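Local structure of type III pantothenate kinase (Campylobacter jejuni, 2NRH) at residues K156-L161 and Q179-Y184. The protein probably phosphorylates pantothenate with ATP, the first step of coenzyme A biosynthesis, using a monovalent cation and working as a homodimer. The protein carries 2 engineered substitutions. Numbering follows the deposited sequence.
Sequences KGIYLL and QFLANY
Y159 meets Y184 with one edge of its ring. The CD1 atom of Y159 lies 3.6 Å from CB of Y184. Next to it, CE1 of Y159 comes within 3.4 Å of the backbone O of Y184, which sits at the ring edge, near the ring plane. The two rings do not stack on each other, and their side chains cross obliquely. The ring of Y159 is carried out to this spot because CG is anti to the backbone N (chi1 174°). Its hydroxyl turns to K163, one turn further along the same helix, and hydrogen-bonds NZ there.

The second point of contact is purely apolar. I158 and L181 cross at about a right angle. I158 touches with the branch methyl CG2, which fits against both methyls of L181, 4.0 Å from CD1 and 4.0 Å from CD2. No hydrogen bond links the two segments, and contact is limited to these two pairs.

Helix 146-165 thus packs beside segment 179-184, which starts in helix 178-182 and runs into a loop or turn. F185 stacks on Y159, while L139 touches both Y159 and Y184. I158 also rests on L112 of strand 105-113, and L181 on F173 of strand 171-174, both strands belonging to one mixed sheet of the ASKHA-type fold.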
ATOM      1  N   LYS B 156      -2.656  -9.465  -1.308  1.00 56.94           N
ATOM      2  CA  LYS B 156      -3.199 -10.038  -0.082  1.00 57.19           C
ATOM      3  C   LYS B 156      -3.529  -9.025   0.973  1.00 55.88           C
ATOM      4  O   LYS B 156      -4.482  -9.248   1.738  1.00 56.79           O
ATOM      5  CB  LYS B 156      -2.314 -11.133   0.526  1.00 57.27           C
ATOM      6  CG  LYS B 156      -3.227 -12.280   1.018  1.00 60.18           C
ATOM      7  CD  LYS B 156      -2.756 -13.016   2.218  1.00 60.91           C
ATOM      8  CE  LYS B 156      -3.696 -14.191   2.426  1.00 64.24           C
ATOM      9  NZ  LYS B 156      -3.094 -15.184   3.408  1.00 68.03           N
ATOM     10  N   GLY B 157      -2.728  -7.954   1.036  1.00 54.88           N
ATOM     11  CA  GLY B 157      -3.007  -6.801   1.860  1.00 53.83           C
ATOM     12  C   GLY B 157      -4.375  -6.191   1.582  1.00 54.20           C
ATOM     13  O   GLY B 157      -5.113  -5.883   2.516  1.00 54.86           O
ATOM     14  N   ILE B 158      -4.707  -6.013   0.306  1.00 53.61           N
ATOM     15  CA  ILE B 158      -6.038  -5.551  -0.123  1.00 53.65           C
ATOM     16  C   ILE B 158      -7.116  -6.598   0.146  1.00 54.20           C
ATOM     17  O   ILE B 158      -8.201  -6.249   0.573  1.00 54.26           O
ATOM     18  CB  ILE B 158      -6.095  -5.193  -1.671  1.00 53.00           C
ATOM     19  CG1 ILE B 158      -5.122  -4.082  -2.041  1.00 52.04           C
ATOM     20  CG2 ILE B 158      -7.426  -4.701  -2.072  1.00 52.10           C
ATOM     21  CD1 ILE B 158      -4.833  -4.076  -3.495  1.00 48.84           C
ATOM     22  N   TYR B 159      -6.843  -7.866  -0.167  1.00 54.83           N
ATOM     23  CA  TYR B 159      -7.781  -8.935   0.130  1.00 55.75           C
ATOM     24  C   TYR B 159      -8.156  -8.969   1.624  1.00 55.32           C
ATOM     25  O   TYR B 159      -9.309  -9.026   1.959  1.00 55.27           O
ATOM     26  CB  TYR B 159      -7.252 -10.318  -0.334  1.00 57.56           C
ATOM     27  CG  TYR B 159      -8.166 -11.450   0.109  1.00 59.78           C
ATOM     28  CD1 TYR B 159      -9.277 -11.817  -0.661  1.00 62.45           C
ATOM     29  CD2 TYR B 159      -7.964 -12.114   1.333  1.00 62.35           C
ATOM     30  CE1 TYR B 159     -10.151 -12.847  -0.245  1.00 60.59           C
ATOM     31  CE2 TYR B 159      -8.846 -13.124   1.768  1.00 61.24           C
ATOM     32  CZ  TYR B 159      -9.927 -13.484   0.966  1.00 61.22           C
ATOM     33  OH  TYR B 159     -10.777 -14.513   1.360  1.00 62.06           O
ATOM     34  N   LEU B 160      -7.184  -8.924   2.521  1.00 55.65           N
ATOM     35  CA  LEU B 160      -7.515  -8.998   3.935  1.00 56.22           C
ATOM     36  C   LEU B 160      -8.194  -7.762   4.482  1.00 57.36           C
ATOM     37  O   LEU B 160      -9.136  -7.899   5.278  1.00 58.61           O
ATOM     38  CB  LEU B 160      -6.302  -9.365   4.802  1.00 56.53           C
ATOM     39  CG  LEU B 160      -5.594 -10.718   4.617  1.00 55.18           C
ATOM     40  CD1 LEU B 160      -4.299 -10.738   5.390  1.00 53.11           C
ATOM     41  CD2 LEU B 160      -6.528 -11.841   5.049  1.00 51.58           C
ATOM     42  N   LEU B 161      -7.745  -6.563   4.084  1.00 57.01           N
ATOM     43  CA  LEU B 161      -8.477  -5.352   4.464  1.00 56.63           C
ATOM     44  C   LEU B 161      -9.912  -5.398   4.014  1.00 56.96           C
ATOM     45  O   LEU B 161     -10.804  -5.037   4.778  1.00 57.85           O
ATOM     46  CB  LEU B 161      -7.829  -4.066   3.955  1.00 55.68           C
ATOM     47  CG  LEU B 161      -6.640  -3.681   4.804  1.00 55.84           C
ATOM     48  CD1 LEU B 161      -5.680  -2.928   3.913  1.00 53.00           C
ATOM     49  CD2 LEU B 161      -7.067  -2.880   6.077  1.00 51.64           C
ATOM     50  N   GLN B 179     -12.846  -5.548 -11.108  1.00 55.01           N
ATOM     51  CA  GLN B 179     -13.193  -6.943 -11.509  1.00 55.77           C
ATOM     52  C   GLN B 179     -12.154  -7.953 -10.981  1.00 56.48           C
ATOM     53  O   GLN B 179     -12.499  -8.978 -10.349  1.00 56.14           O
ATOM     54  CB  GLN B 179     -13.416  -7.095 -13.037  1.00 55.60           C
ATOM     55  CG  GLN B 179     -13.869  -8.548 -13.459  1.00 55.80           C
ATOM     56  CD  GLN B 179     -15.166  -9.009 -12.777  1.00 58.20           C
ATOM     57  OE1 GLN B 179     -16.242  -8.626 -13.182  1.00 58.38           O
ATOM     58  NE2 GLN B 179     -15.051  -9.824 -11.727  1.00 60.55           N
ATOM     59  N   PHE B 180     -10.886  -7.600 -11.192  1.00 56.44           N
ATOM     60  CA  PHE B 180      -9.776  -8.325 -10.639  1.00 56.89           C
ATOM     61  C   PHE B 180      -9.884  -8.557  -9.118  1.00 57.18           C
ATOM     62  O   PHE B 180      -9.745  -9.697  -8.617  1.00 57.35           O
ATOM     63  CB  PHE B 180      -8.506  -7.608 -11.002  1.00 56.50           C
ATOM     64  CG  PHE B 180      -7.334  -8.124 -10.283  1.00 59.20           C
ATOM     65  CD1 PHE B 180      -6.835  -9.393 -10.569  1.00 61.56           C
ATOM     66  CD2 PHE B 180      -6.720  -7.366  -9.311  1.00 56.62           C
ATOM     67  CE1 PHE B 180      -5.750  -9.862  -9.889  1.00 58.87           C
ATOM     68  CE2 PHE B 180      -5.676  -7.863  -8.641  1.00 56.85           C
ATOM     69  CZ  PHE B 180      -5.183  -9.097  -8.935  1.00 55.58           C
ATOM     70  N   LEU B 181     -10.178  -7.495  -8.373  1.00 57.53           N
ATOM     71  CA  LEU B 181     -10.328  -7.634  -6.913  1.00 57.61           C
ATOM     72  C   LEU B 181     -11.599  -8.410  -6.527  1.00 57.53           C
ATOM     73  O   LEU B 181     -11.565  -9.227  -5.620  1.00 56.56           O
ATOM     74  CB  LEU B 181     -10.309  -6.281  -6.234  1.00 57.62           C
ATOM     75  CG  LEU B 181      -8.965  -5.535  -6.324  1.00 57.71           C
ATOM     76  CD1 LEU B 181      -9.181  -4.213  -5.638  1.00 57.34           C
ATOM     77  CD2 LEU B 181      -7.788  -6.338  -5.675  1.00 54.10           C
ATOM     78  N   ALA B 182     -12.694  -8.174  -7.255  1.00 57.86           N
ATOM     79  CA  ALA B 182     -13.954  -8.871  -7.014  1.00 58.76           C
ATOM     80  C   ALA B 182     -13.779 -10.426  -7.057  1.00 60.35           C
ATOM     81  O   ALA B 182     -14.225 -11.144  -6.144  1.00 61.08           O
ATOM     82  CB  ALA B 182     -14.965  -8.409  -8.007  1.00 57.46           C
ATOM     83  N   ASN B 183     -13.070 -10.916  -8.085  1.00 62.08           N
ATOM     84  CA  ASN B 183     -12.801 -12.336  -8.290  1.00 62.38           C
ATOM     85  C   ASN B 183     -12.221 -13.045  -7.092  1.00 62.86           C
ATOM     86  O   ASN B 183     -12.372 -14.240  -6.993  1.00 64.28           O
ATOM     87  CB  ASN B 183     -11.990 -12.589  -9.556  1.00 62.10           C
ATOM     88  CG  ASN B 183     -12.712 -12.124 -10.792  1.00 64.73           C
ATOM     89  OD1 ASN B 183     -13.905 -11.884 -10.732  1.00 69.57           O
ATOM     90  ND2 ASN B 183     -11.998 -11.932 -11.906  1.00 65.80           N
ATOM     91  N   TYR B 184     -11.630 -12.354  -6.135  1.00 63.28           N
ATOM     92  CA  TYR B 184     -11.188 -13.067  -4.924  1.00 64.37           C
ATOM     93  C   TYR B 184     -12.325 -13.347  -3.921  1.00 65.47           C
ATOM     94  O   TYR B 184     -12.076 -13.862  -2.820  1.00 65.55           O
ATOM     95  CB  TYR B 184     -10.172 -12.254  -4.157  1.00 64.42           C
ATOM     96  CG  TYR B 184      -8.799 -12.105  -4.754  1.00 65.62           C
ATOM     97  CD1 TYR B 184      -7.990 -13.212  -5.037  1.00 63.09           C
ATOM     98  CD2 TYR B 184      -8.276 -10.836  -4.967  1.00 65.93           C
ATOM     99  CE1 TYR B 184      -6.701 -13.047  -5.560  1.00 63.67           C
ATOM    100  CE2 TYR B 184      -6.992 -10.656  -5.474  1.00 66.97           C
ATOM    101  CZ  TYR B 184      -6.207 -11.760  -5.763  1.00 66.17           C
ATOM    102  OH  TYR B 184      -4.966 -11.522  -6.283  1.00 65.12           O
TER